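Local coordinates for putative streptothricin acetyltransferase (Bacillus anthracis, PDB 3PP9), which probably transfers the acetyl group of acetyl coenzyme A to streptothricin-type antibiotics, as a member of the GNAT acetyltransferase family, at residues A[26-31]-A[53-58]; A[79-84]-A[119-124]; A[101-106]-A[137-142]. One frame throughout, in Å; residues are numbered along the deposited sequence. Where two conformers were deposited one is given.

Contact 1: residues A[26-31]-A[53-58]; sequences FIVNAR and YEKSYL. With ACO (acetyl coenzyme *a), chain D.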
# COMPACT_ATOMS: atom_id res chain seq x y z
N PHE A 26 -13.56 -11.33 -15.52
CA PHE A 26 -14.15 -12.28 -14.60
C PHE A 26 -15.51 -11.80 -14.18
O PHE A 26 -15.87 -10.64 -14.38
CB PHE A 26 -13.26 -12.55 -13.40
CG PHE A 26 -12.94 -11.33 -12.59
CD1 PHE A 26 -11.87 -10.52 -12.94
CD2 PHE A 26 -13.67 -11.02 -11.46
CE1 PHE A 26 -11.54 -9.41 -12.20
CE2 PHE A 26 -13.34 -9.90 -10.71
CZ PHE A 26 -12.29 -9.09 -11.09
N ILE A 27 -16.31 -12.71 -13.64
CA ILE A 27 -17.66 -12.40 -13.19
C ILE A 27 -17.69 -12.19 -11.69
O ILE A 27 -17.29 -13.07 -10.93
CB ILE A 27 -18.61 -13.57 -13.48
CG1 ILE A 27 -18.58 -13.94 -14.96
CG2 ILE A 27 -20.03 -13.22 -13.00
CD1 ILE A 27 -19.40 -15.19 -15.25
N VAL A 28 -18.19 -11.02 -11.28
CA VAL A 28 -18.34 -10.65 -9.89
C VAL A 28 -19.72 -11.20 -9.56
O VAL A 28 -20.70 -10.80 -10.19
CB VAL A 28 -18.34 -9.14 -9.68
CG1 VAL A 28 -18.80 -8.80 -8.24
CG2 VAL A 28 -16.93 -8.59 -9.93
N ASN A 29 -19.82 -12.12 -8.60
CA ASN A 29 -21.12 -12.67 -8.20
C ASN A 29 -21.37 -12.61 -6.71
O ASN A 29 -22.45 -12.98 -6.24
CB ASN A 29 -21.26 -14.12 -8.68
CG ASN A 29 -20.15 -15.02 -8.20
OD1 ASN A 29 -19.30 -14.63 -7.40
ND2 ASN A 29 -20.12 -16.24 -8.74
N ALA A 30 -20.36 -12.12 -5.97
CA ALA A 30 -20.44 -12.03 -4.53
C ALA A 30 -19.33 -11.15 -4.04
O ALA A 30 -18.49 -10.70 -4.81
CB ALA A 30 -20.27 -13.43 -3.94
N ARG A 31 -19.33 -10.90 -2.74
CA ARG A 31 -18.28 -10.09 -2.14
C ARG A 31 -17.99 -10.57 -0.74
O ARG A 31 -18.85 -11.17 -0.08
CB ARG A 31 -18.66 -8.61 -2.08
CG ARG A 31 -19.88 -8.25 -1.23
CD ARG A 31 -20.07 -6.75 -1.14
NE ARG A 31 -21.27 -6.39 -0.37
CZ ARG A 31 -21.57 -5.16 0.06
NH1 ARG A 31 -20.75 -4.14 -0.13
NH2 ARG A 31 -22.69 -4.97 0.74
N TYR A 53 -22.01 -9.14 -12.46
CA TYR A 53 -21.51 -8.33 -13.53
C TYR A 53 -20.12 -8.81 -13.91
O TYR A 53 -19.48 -9.53 -13.15
CB TYR A 53 -21.49 -6.85 -13.16
CG TYR A 53 -20.62 -6.44 -11.99
CD1 TYR A 53 -19.33 -5.93 -12.17
CD2 TYR A 53 -21.09 -6.53 -10.69
CE1 TYR A 53 -18.57 -5.53 -11.10
CE2 TYR A 53 -20.34 -6.13 -9.62
CZ TYR A 53 -19.07 -5.64 -9.82
OH TYR A 53 -18.35 -5.27 -8.71
N GLU A 54 -19.68 -8.43 -15.10
CA GLU A 54 -18.35 -8.78 -15.58
C GLU A 54 -17.45 -7.57 -15.57
O GLU A 54 -17.89 -6.44 -15.84
CB GLU A 54 -18.37 -9.36 -17.00
CG GLU A 54 -18.79 -10.79 -17.07
CD GLU A 54 -18.68 -11.38 -18.46
OE1 GLU A 54 -18.44 -12.60 -18.55
OE2 GLU A 54 -18.80 -10.63 -19.46
N LYS A 55 -16.19 -7.79 -15.23
CA LYS A 55 -15.21 -6.72 -15.23
C LYS A 55 -13.86 -7.29 -15.60
O LYS A 55 -13.62 -8.48 -15.47
CB LYS A 55 -15.11 -6.01 -13.88
CG LYS A 55 -14.75 -6.91 -12.70
CD LYS A 55 -14.38 -6.10 -11.46
CE LYS A 55 -13.04 -5.36 -11.66
NZ LYS A 55 -12.49 -4.70 -10.44
N SER A 56 -12.98 -6.41 -16.07
CA SER A 56 -11.63 -6.80 -16.44
C SER A 56 -10.75 -6.42 -15.26
O SER A 56 -10.98 -5.40 -14.61
CB SER A 56 -11.19 -6.05 -17.69
OG SER A 56 -12.06 -6.29 -18.78
N TYR A 57 -9.74 -7.24 -14.97
CA TYR A 57 -8.86 -6.93 -13.87
C TYR A 57 -8.10 -5.63 -14.17
O TYR A 57 -8.00 -4.75 -13.31
CB TYR A 57 -7.88 -8.07 -13.63
CG TYR A 57 -6.89 -7.69 -12.58
CD1 TYR A 57 -7.30 -7.46 -11.29
CD2 TYR A 57 -5.54 -7.57 -12.88
CE1 TYR A 57 -6.39 -7.11 -10.31
CE2 TYR A 57 -4.64 -7.21 -11.91
CZ TYR A 57 -5.07 -6.99 -10.63
OH TYR A 57 -4.18 -6.63 -9.64
N LEU A 58 -7.58 -5.54 -15.39
CA LEU A 58 -6.86 -4.38 -15.89
C LEU A 58 -7.74 -3.64 -16.89
O LEU A 58 -8.66 -2.92 -16.51
CB LEU A 58 -5.58 -4.80 -16.60
CG LEU A 58 -4.52 -5.55 -15.81
CD1 LEU A 58 -3.35 -5.85 -16.74
CD2 LEU A 58 -4.06 -4.76 -14.60
N1A ACO D . -13.73 -20.31 -6.92
C2A ACO D . -13.29 -21.15 -5.97
N3A ACO D . -12.08 -21.73 -6.01
C4A ACO D . -11.25 -21.48 -7.05
C5A ACO D . -11.68 -20.59 -8.13
C6A ACO D . -13.01 -20.00 -8.02
N6A ACO D . -13.44 -19.17 -8.99
N7A ACO D . -10.69 -20.53 -9.02
C8A ACO D . -9.69 -21.32 -8.57
N9A ACO D . -10.03 -21.88 -7.39
C1B ACO D . -9.24 -22.85 -6.60
C2B ACO D . -9.27 -24.17 -7.37
O2B ACO D . -10.41 -25.00 -7.12
C3B ACO D . -7.98 -24.83 -6.94
O3B ACO D . -8.21 -25.53 -5.72
P3B ACO D . -7.58 -26.98 -5.42
O7A ACO D . -6.08 -26.76 -5.44
O8A ACO D . -8.10 -27.83 -6.56
O9A ACO D . -8.16 -27.29 -4.06
C4B ACO D . -7.05 -23.66 -6.68
O4B ACO D . -7.87 -22.50 -6.46
C5B ACO D . -6.11 -23.44 -7.86
O5B ACO D . -6.89 -22.98 -8.97
P1A ACO D . -6.25 -22.91 -10.44
O1A ACO D . -7.05 -23.79 -11.38
O2A ACO D . -4.78 -23.14 -10.30
O3A ACO D . -6.55 -21.35 -10.78
P2A ACO D . -6.68 -20.69 -12.22
O4A ACO D . -8.15 -20.68 -12.51
O5A ACO D . -5.73 -21.29 -13.23
O6A ACO D . -6.14 -19.18 -11.97
CBP ACO D . -6.79 -16.94 -11.41
CCP ACO D . -6.66 -18.38 -10.92
CDP ACO D . -7.21 -16.06 -10.23
CEP ACO D . -5.44 -16.47 -11.96
CAP ACO D . -7.83 -16.85 -12.52
OAP ACO D . -9.15 -17.08 -11.96
C9P ACO D . -7.88 -15.52 -13.22
O9P ACO D . -7.08 -15.24 -14.08
N8P ACO D . -8.84 -14.65 -12.88
C7P ACO D . -9.01 -13.36 -13.54
C6P ACO D . -7.91 -12.38 -13.26
C5P ACO D . -7.80 -12.18 -11.77
O5P ACO D . -8.79 -12.07 -11.07
N4P ACO D . -6.59 -12.13 -11.26
C3P ACO D . -6.31 -11.93 -9.85
C2P ACO D . -6.43 -10.43 -9.59
S1P ACO D . -5.60 -9.95 -8.09
C ACO D . -3.98 -9.90 -8.57
O ACO D . -3.67 -10.20 -9.71
CH3 ACO D . -2.95 -9.51 -7.58
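F26 and K55 face each other as an antiparallel hydrogen-bonded pair. F26 N donates to K55 O at 2.9 Å, and K55 N returns a bond to F26 O. One step along the ladder, I27 and E54 form a non-hydrogen-bonded pair. V28 and Y53 then form a second hydrogen-bonded pair, with V28 N to Y53 O at 2.7 Å.

The K55 side chain leaves CB on the sheet face that also carries F26, V28 and Y53. Chi1 of 58° sets CG between the backbone N and the carbonyl carbon. From there K55 CG lies over one face of the F26 ring, off centre, 3.7 Å from F26 CZ. K55 CD touches the same F26 CZ and also V28 CG2. K55 CE still meets F26 CZ, at 3.8 Å. The chain bends at chi3, and the ammonium tip NZ runs toward Q142.

V28 packs alongside Y53 in the same sense. V28 CB sits over the Y53 ring face, 3.7 Å from its centroid, while V28 CG1 approaches Y53 CE2 at 3.4 Å. The Y53 hydroxyl is held by N144.

Past the strand, Y57 lays one ring face against acetyl coenzyme A, with Y57 CE1 3.4 Å from cofactor C2P. F26 CD1 comes within 3.9 Å of cofactor O5P. These strands are the arms of a beta hairpin, 25-36 and 43-56, which lies beside the pantetheine arm and thioester of the cofactor in this GNAT fold.

Contact 2: residues A[79-84]-A[119-124]; sequences YIALLH and KRLIAQ. With ACO (acetyl coenzyme *a), chain D.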
# COMPACT_ATOMS: atom_id res chain seq x y z
N TYR A 79 6.53 -14.27 -15.51
CA TYR A 79 6.57 -15.66 -15.95
C TYR A 79 5.33 -15.87 -16.79
O TYR A 79 4.26 -15.39 -16.44
CB TYR A 79 6.60 -16.67 -14.82
CG TYR A 79 7.89 -16.69 -14.06
CD1 TYR A 79 8.98 -17.40 -14.53
CD2 TYR A 79 8.01 -16.03 -12.85
CE1 TYR A 79 10.18 -17.42 -13.84
CE2 TYR A 79 9.19 -16.07 -12.14
CZ TYR A 79 10.26 -16.76 -12.63
OH TYR A 79 11.45 -16.80 -11.91
N ILE A 80 5.49 -16.58 -17.90
CA ILE A 80 4.38 -16.91 -18.78
C ILE A 80 4.09 -18.41 -18.76
O ILE A 80 4.99 -19.23 -18.56
CB ILE A 80 4.61 -16.47 -20.27
CG1 ILE A 80 5.94 -17.01 -20.84
CG2 ILE A 80 4.57 -14.95 -20.37
CD1 ILE A 80 6.21 -16.69 -22.34
N ALA A 81 2.82 -18.75 -18.94
CA ALA A 81 2.37 -20.12 -19.03
C ALA A 81 2.11 -20.43 -20.50
O ALA A 81 1.28 -19.77 -21.14
CB ALA A 81 1.08 -20.30 -18.22
N LEU A 82 2.78 -21.45 -21.03
CA LEU A 82 2.65 -21.86 -22.41
C LEU A 82 2.01 -23.24 -22.53
O LEU A 82 2.47 -24.19 -21.90
CB LEU A 82 4.04 -21.93 -23.06
CG LEU A 82 4.69 -20.56 -23.27
CD1 LEU A 82 6.21 -20.68 -23.27
CD2 LEU A 82 4.15 -19.96 -24.55
N LEU A 83 1.00 -23.33 -23.39
CA LEU A 83 0.30 -24.58 -23.66
C LEU A 83 0.03 -24.59 -25.16
O LEU A 83 -0.45 -23.60 -25.70
CB LEU A 83 -1.02 -24.67 -22.90
CG LEU A 83 -1.62 -26.07 -23.00
CD1 LEU A 83 -0.74 -27.09 -22.29
CD2 LEU A 83 -3.02 -26.11 -22.43
N HIS A 84 0.30 -25.71 -25.82
CA HIS A 84 0.12 -25.86 -27.28
C HIS A 84 0.54 -24.64 -28.10
O HIS A 84 -0.24 -24.11 -28.88
CB HIS A 84 -1.28 -26.36 -27.70
CG HIS A 84 -2.43 -25.55 -27.18
ND1 HIS A 84 -2.81 -24.35 -27.73
CD2 HIS A 84 -3.34 -25.83 -26.21
CE1 HIS A 84 -3.88 -23.89 -27.09
NE2 HIS A 84 -4.22 -24.77 -26.18
N LYS A 119 -2.17 -22.13 -10.09
CA LYS A 119 -1.36 -22.70 -9.01
C LYS A 119 0.09 -22.90 -9.46
O LYS A 119 1.02 -22.72 -8.66
CB LYS A 119 -1.95 -24.03 -8.53
CG LYS A 119 -1.15 -24.69 -7.42
CD LYS A 119 -1.77 -26.02 -6.97
CE LYS A 119 -3.15 -25.86 -6.34
NZ LYS A 119 -3.65 -27.15 -5.79
N ARG A 120 0.28 -23.30 -10.71
CA ARG A 120 1.64 -23.50 -11.25
C ARG A 120 2.37 -22.16 -11.35
O ARG A 120 3.57 -22.08 -11.13
CB ARG A 120 1.60 -24.20 -12.62
CG ARG A 120 1.26 -25.67 -12.59
CD ARG A 120 2.47 -26.49 -12.17
NE ARG A 120 3.57 -26.29 -13.12
CZ ARG A 120 3.74 -26.96 -14.26
NH1 ARG A 120 2.90 -27.93 -14.62
NH2 ARG A 120 4.78 -26.67 -15.04
N LEU A 121 1.65 -21.09 -11.69
CA LEU A 121 2.27 -19.75 -11.76
C LEU A 121 2.72 -19.32 -10.35
O LEU A 121 3.82 -18.78 -10.20
CB LEU A 121 1.36 -18.73 -12.42
CG LEU A 121 1.20 -18.90 -13.92
CD1 LEU A 121 -0.02 -18.13 -14.43
CD2 LEU A 121 2.44 -18.45 -14.67
N ILE A 122 1.88 -19.57 -9.35
CA ILE A 122 2.18 -19.25 -7.96
C ILE A 122 3.40 -20.05 -7.51
O ILE A 122 4.30 -19.52 -6.86
CB ILE A 122 0.96 -19.50 -7.03
CG1 ILE A 122 -0.16 -18.50 -7.32
CG2 ILE A 122 1.36 -19.38 -5.55
CD1 ILE A 122 0.19 -17.03 -7.06
N ALA A 123 3.47 -21.34 -7.88
CA ALA A 123 4.62 -22.15 -7.49
C ALA A 123 5.90 -21.53 -8.03
O ALA A 123 6.91 -21.46 -7.32
CB ALA A 123 4.46 -23.56 -7.98
N GLN A 124 5.88 -21.07 -9.28
CA GLN A 124 7.07 -20.46 -9.85
C GLN A 124 7.40 -19.15 -9.15
O GLN A 124 8.57 -18.82 -8.97
CB GLN A 124 6.93 -20.25 -11.36
CG GLN A 124 8.16 -19.64 -12.01
CD GLN A 124 9.39 -20.53 -11.92
OE1 GLN A 124 9.37 -21.66 -12.40
NE2 GLN A 124 10.47 -20.00 -11.35
N1A ACO D . -13.73 -20.31 -6.92
C2A ACO D . -13.29 -21.15 -5.97
N3A ACO D . -12.08 -21.73 -6.01
C4A ACO D . -11.25 -21.48 -7.05
C5A ACO D . -11.68 -20.59 -8.13
C6A ACO D . -13.01 -20.00 -8.02
N6A ACO D . -13.44 -19.17 -8.99
N7A ACO D . -10.69 -20.53 -9.02
C8A ACO D . -9.69 -21.32 -8.57
N9A ACO D . -10.03 -21.88 -7.39
C1B ACO D . -9.24 -22.85 -6.60
C2B ACO D . -9.27 -24.17 -7.37
O2B ACO D . -10.41 -25.00 -7.12
C3B ACO D . -7.98 -24.83 -6.94
O3B ACO D . -8.21 -25.53 -5.72
P3B ACO D . -7.58 -26.98 -5.42
O7A ACO D . -6.08 -26.76 -5.44
O8A ACO D . -8.10 -27.83 -6.56
O9A ACO D . -8.16 -27.29 -4.06
C4B ACO D . -7.05 -23.66 -6.68
O4B ACO D . -7.87 -22.50 -6.46
C5B ACO D . -6.11 -23.44 -7.86
O5B ACO D . -6.89 -22.98 -8.97
P1A ACO D . -6.25 -22.91 -10.44
O1A ACO D . -7.05 -23.79 -11.38
O2A ACO D . -4.78 -23.14 -10.30
O3A ACO D . -6.55 -21.35 -10.78
P2A ACO D . -6.68 -20.69 -12.22
O4A ACO D . -8.15 -20.68 -12.51
O5A ACO D . -5.73 -21.29 -13.23
O6A ACO D . -6.14 -19.18 -11.97
CBP ACO D . -6.79 -16.94 -11.41
CCP ACO D . -6.66 -18.38 -10.92
CDP ACO D . -7.21 -16.06 -10.23
CEP ACO D . -5.44 -16.47 -11.96
CAP ACO D . -7.83 -16.85 -12.52
OAP ACO D . -9.15 -17.08 -11.96
C9P ACO D . -7.88 -15.52 -13.22
O9P ACO D . -7.08 -15.24 -14.08
N8P ACO D . -8.84 -14.65 -12.88
C7P ACO D . -9.01 -13.36 -13.54
C6P ACO D . -7.91 -12.38 -13.26
C5P ACO D . -7.80 -12.18 -11.77
O5P ACO D . -8.79 -12.07 -11.07
N4P ACO D . -6.59 -12.13 -11.26
C3P ACO D . -6.31 -11.93 -9.85
C2P ACO D . -6.43 -10.43 -9.59
S1P ACO D . -5.60 -9.95 -8.09
C ACO D . -3.98 -9.90 -8.57
O ACO D . -3.67 -10.20 -9.71
CH3 ACO D . -2.95 -9.51 -7.58
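Q124 plants a methylene almost exactly over the middle of the Y79 ring. Its CG is 3.3 Å from the ring centroid and only 6° off the ring normal. This is a close CH-pi contact, and it involves the aliphatic part of a polar side chain.

The torsions explain it. Q124 CG is anti to the backbone N (chi1 -179°), which carries it off the helix toward the strand. The chain then bends at chi2, so the amide folds over the rim of the ring and does not run on past it. Q124 CD is 3.7 Å from Y79 CE1. Q124 NE2 lies near Y79 CZ and is 3.4 Å from Y79 OH. The amide and ring planes are 36° apart, so the two groups are not stacked.

L121, nearly one helical turn earlier, makes a lighter contact. L121 CD2 reaches A81 CB at 4.2 Å and touches the backbone at Y79 O, 4.0 Å away. The side chain extends from helix 117-131 onto strands 7-10, 76-83 and 101-108, touching I8, A81 and I106. I91 of the neighbouring strand also packs on Y79.

At the start of the segment the helix meets acetyl coenzyme A. K119 N donates to the phosphate oxygen O2A at 2.8 Å. The backbone N atoms of T114, G116 and G118 also bond the cofactor, as in the pyrophosphate-binding loop of GNAT enzymes. K119 NZ approaches O7A of the 3'-phosphate, but the modelled length is too short to be relied on.

The chemistry is divided along the helix. L121 and the Q124 methylene bind it to the sheet by dispersion. Its N-terminal end offers N-H groups and a lysine, which would favour a phosphate-rich ligand.

Contact 3: residues A[101-106]-A[137-142]; sequences AYIEDI and IMLETQ. With K (potassium ion), chain F; ACO (acetyl coenzyme *a), chain D.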
# COMPACT_ATOMS: atom_id res chain seq x y z
N ALA A 101 7.91 -10.74 -2.09
CA ALA A 101 7.61 -10.73 -3.50
C ALA A 101 6.17 -10.22 -3.52
O ALA A 101 5.38 -10.56 -2.63
CB ALA A 101 7.68 -12.11 -4.07
N TYR A 102 5.83 -9.40 -4.50
CA TYR A 102 4.51 -8.80 -4.63
C TYR A 102 3.95 -9.15 -6.01
O TYR A 102 4.58 -8.89 -7.04
CB TYR A 102 4.64 -7.27 -4.48
CG TYR A 102 3.35 -6.51 -4.46
CD1 TYR A 102 2.72 -6.14 -5.64
CD2 TYR A 102 2.79 -6.12 -3.26
CE1 TYR A 102 1.54 -5.42 -5.62
CE2 TYR A 102 1.58 -5.42 -3.24
CZ TYR A 102 0.98 -5.08 -4.43
OH TYR A 102 -0.21 -4.37 -4.41
N ILE A 103 2.75 -9.72 -6.02
CA ILE A 103 2.11 -10.08 -7.28
C ILE A 103 1.31 -8.88 -7.77
O ILE A 103 0.28 -8.53 -7.20
CB ILE A 103 1.15 -11.27 -7.12
CG1 ILE A 103 1.87 -12.50 -6.55
CG2 ILE A 103 0.49 -11.56 -8.49
CD1 ILE A 103 0.93 -13.68 -6.24
N GLU A 104 1.80 -8.27 -8.84
CA GLU A 104 1.14 -7.13 -9.44
C GLU A 104 -0.08 -7.57 -10.24
O GLU A 104 -1.07 -6.82 -10.31
CB GLU A 104 2.09 -6.41 -10.37
CG GLU A 104 3.25 -5.73 -9.68
CD GLU A 104 2.86 -4.46 -8.95
OE1 GLU A 104 1.72 -3.98 -9.08
OE2 GLU A 104 3.73 -3.92 -8.25
N ASP A 105 0.01 -8.76 -10.84
CA ASP A 105 -1.07 -9.31 -11.65
C ASP A 105 -0.82 -10.77 -11.92
O ASP A 105 0.32 -11.17 -12.18
CB ASP A 105 -1.12 -8.55 -13.00
CG ASP A 105 -2.23 -9.02 -13.97
OD1 ASP A 105 -2.83 -10.09 -13.82
OD2 ASP A 105 -2.46 -8.26 -14.98
N ILE A 106 -1.86 -11.57 -11.76
CA ILE A 106 -1.81 -12.97 -12.15
C ILE A 106 -3.07 -13.15 -12.99
O ILE A 106 -4.16 -12.77 -12.58
CB ILE A 106 -1.69 -14.00 -11.02
CG1 ILE A 106 -1.69 -15.43 -11.61
CG2 ILE A 106 -2.85 -13.86 -9.98
CD1 ILE A 106 -1.52 -16.55 -10.59
N ILE A 137 5.37 -13.96 -0.09
CA ILE A 137 4.74 -13.35 -1.24
C ILE A 137 3.45 -12.70 -0.76
O ILE A 137 2.80 -13.20 0.16
CB ILE A 137 4.32 -14.36 -2.30
CG1 ILE A 137 5.45 -15.27 -2.72
CG2 ILE A 137 3.71 -13.65 -3.50
CD1 ILE A 137 4.99 -16.33 -3.71
N MSE A 138 3.08 -11.58 -1.36
CA MSE A 138 1.85 -10.88 -0.97
C MSE A 138 1.21 -10.25 -2.18
O MSE A 138 1.82 -10.16 -3.24
CB MSE A 138 2.14 -9.78 0.03
CG MSE A 138 3.09 -8.76 -0.53
SE MSE A 138 3.54 -7.32 0.66
CE MSE A 138 2.04 -6.24 0.67
N LEU A 139 -0.03 -9.80 -1.99
CA LEU A 139 -0.76 -9.14 -3.06
C LEU A 139 -1.99 -8.45 -2.50
O LEU A 139 -2.29 -8.57 -1.32
CB LEU A 139 -1.14 -10.15 -4.15
CG LEU A 139 -2.07 -11.35 -3.89
CD1 LEU A 139 -1.48 -12.37 -2.98
CD2 LEU A 139 -3.49 -10.96 -3.47
N GLU A 140 -2.61 -7.64 -3.35
CA GLU A 140 -3.84 -6.94 -3.00
C GLU A 140 -4.87 -7.35 -4.02
O GLU A 140 -4.55 -7.54 -5.20
CB GLU A 140 -3.69 -5.42 -3.07
CG GLU A 140 -4.97 -4.62 -2.76
CD GLU A 140 -6.02 -4.57 -3.90
OE1 GLU A 140 -5.78 -5.06 -5.02
OE2 GLU A 140 -7.10 -3.99 -3.66
N THR A 141 -6.09 -7.53 -3.55
CA THR A 141 -7.21 -7.84 -4.41
C THR A 141 -8.39 -7.05 -3.80
O THR A 141 -8.22 -6.38 -2.79
CB THR A 141 -7.40 -9.39 -4.63
OG1 THR A 141 -8.42 -9.64 -5.63
CG2 THR A 141 -7.71 -10.11 -3.33
N GLN A 142 -9.53 -7.04 -4.49
CA GLN A 142 -10.74 -6.33 -4.03
C GLN A 142 -11.66 -7.39 -3.45
O GLN A 142 -11.63 -8.56 -3.88
CB GLN A 142 -11.47 -5.60 -5.15
CG GLN A 142 -10.71 -4.45 -5.76
CD GLN A 142 -11.54 -3.63 -6.74
OE1 GLN A 142 -12.77 -3.52 -6.61
NE2 GLN A 142 -10.87 -3.02 -7.71
K K F . -9.21 -7.78 -7.79
N1A ACO D . -13.73 -20.31 -6.92
C2A ACO D . -13.29 -21.15 -5.97
N3A ACO D . -12.08 -21.73 -6.01
C4A ACO D . -11.25 -21.48 -7.05
C5A ACO D . -11.68 -20.59 -8.13
C6A ACO D . -13.01 -20.00 -8.02
N6A ACO D . -13.44 -19.17 -8.99
N7A ACO D . -10.69 -20.53 -9.02
C8A ACO D . -9.69 -21.32 -8.57
N9A ACO D . -10.03 -21.88 -7.39
C1B ACO D . -9.24 -22.85 -6.60
C2B ACO D . -9.27 -24.17 -7.37
O2B ACO D . -10.41 -25.00 -7.12
C3B ACO D . -7.98 -24.83 -6.94
O3B ACO D . -8.21 -25.53 -5.72
P3B ACO D . -7.58 -26.98 -5.42
O7A ACO D . -6.08 -26.76 -5.44
O8A ACO D . -8.10 -27.83 -6.56
O9A ACO D . -8.16 -27.29 -4.06
C4B ACO D . -7.05 -23.66 -6.68
O4B ACO D . -7.87 -22.50 -6.46
C5B ACO D . -6.11 -23.44 -7.86
O5B ACO D . -6.89 -22.98 -8.97
P1A ACO D . -6.25 -22.91 -10.44
O1A ACO D . -7.05 -23.79 -11.38
O2A ACO D . -4.78 -23.14 -10.30
O3A ACO D . -6.55 -21.35 -10.78
P2A ACO D . -6.68 -20.69 -12.22
O4A ACO D . -8.15 -20.68 -12.51
O5A ACO D . -5.73 -21.29 -13.23
O6A ACO D . -6.14 -19.18 -11.97
CBP ACO D . -6.79 -16.94 -11.41
CCP ACO D . -6.66 -18.38 -10.92
CDP ACO D . -7.21 -16.06 -10.23
CEP ACO D . -5.44 -16.47 -11.96
CAP ACO D . -7.83 -16.85 -12.52
OAP ACO D . -9.15 -17.08 -11.96
C9P ACO D . -7.88 -15.52 -13.22
O9P ACO D . -7.08 -15.24 -14.08
N8P ACO D . -8.84 -14.65 -12.88
C7P ACO D . -9.01 -13.36 -13.54
C6P ACO D . -7.91 -12.38 -13.26
C5P ACO D . -7.80 -12.18 -11.77
O5P ACO D . -8.79 -12.07 -11.07
N4P ACO D . -6.59 -12.13 -11.26
C3P ACO D . -6.31 -11.93 -9.85
C2P ACO D . -6.43 -10.43 -9.59
S1P ACO D . -5.60 -9.95 -8.09
C ACO D . -3.98 -9.90 -8.57
O ACO D . -3.67 -10.20 -9.71
CH3 ACO D . -2.95 -9.51 -7.58
O HOH W 1 -1.52 -6.86 -5.96
O HOH W 2 -7.73 -5.38 -6.94
O HOH W 3 -12.29 -6.78 -8.52
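A101 O is gripped by two neighbours on the adjacent parallel strand. M138 N donates to A101 O at 2.8 Å, and I137 CA makes a weaker C-H...O approach. M138 O is used in the same way: I103 N bonds M138 O at 3.0 Å and Y102 CA lies close. The parallel ladder then stops.

Side chains pack on both faces of this pair. Y102 crosses M138, a selenomethionine, at an oblique angle, with Y102 CD2 3.8 Å from M138 CG. Chi1 of -174° swings the Y102 ring away from the backbone N and along strand 137-142, where Y102 OH comes to E140 CB. On the other face A101 CB meets I137 CG1. I103 CG1 also touches I137 CG2, at 3.7 Å.

At E104 the chain turns a corner and the strands part. Water 1 sits in the opening, within hydrogen-bonding distance of I103 O, and accepts from E140 N at 2.9 Å. Beyond it lies the acetyl group of acetyl coenzyme A. Its methyl CH3 is 3.4 Å from I103 O and also near E140 O and L139 CB. I106 N donates to the thioester O at 3.1 Å. The cofactor N4P donates to I106 O. T141 OG1 binds the potassium ion at 3.0 Å. Water 2, held by E140 OE1, is another ligand, while E140 OE2 bonds Y167.

The splaying of these two strands opens the V-shaped cleft characteristic of the GNAT fold, where the acetyl and pantetheine part of the cofactor lies. The N-H and C=O of I106 are left for the cofactor. The I106 N-H would help polarise the thioester carbonyl toward attack.

In the fold
All three contacts touch acetyl coenzyme A. Contacts 1 and 3 meet the thioester end, and contact 2 binds the phosphate end through K119. Contacts 1 and 3 have centres about 17 Å apart but meet at the pocket, where Y57 OH probably hydrogen-bonds E104 O at 3.2 Å. Contacts 2 and 3 are about 16 Å apart between centres. They share the crossover from strand 101-108 through helix 117-131 to strand 136-142, and I122 CD1 packs on I103 CD1 at 3.5 Å. Contacts 1 and 2 do not touch; their nearest atoms are about 12 Å apart, and the cofactor spans between them.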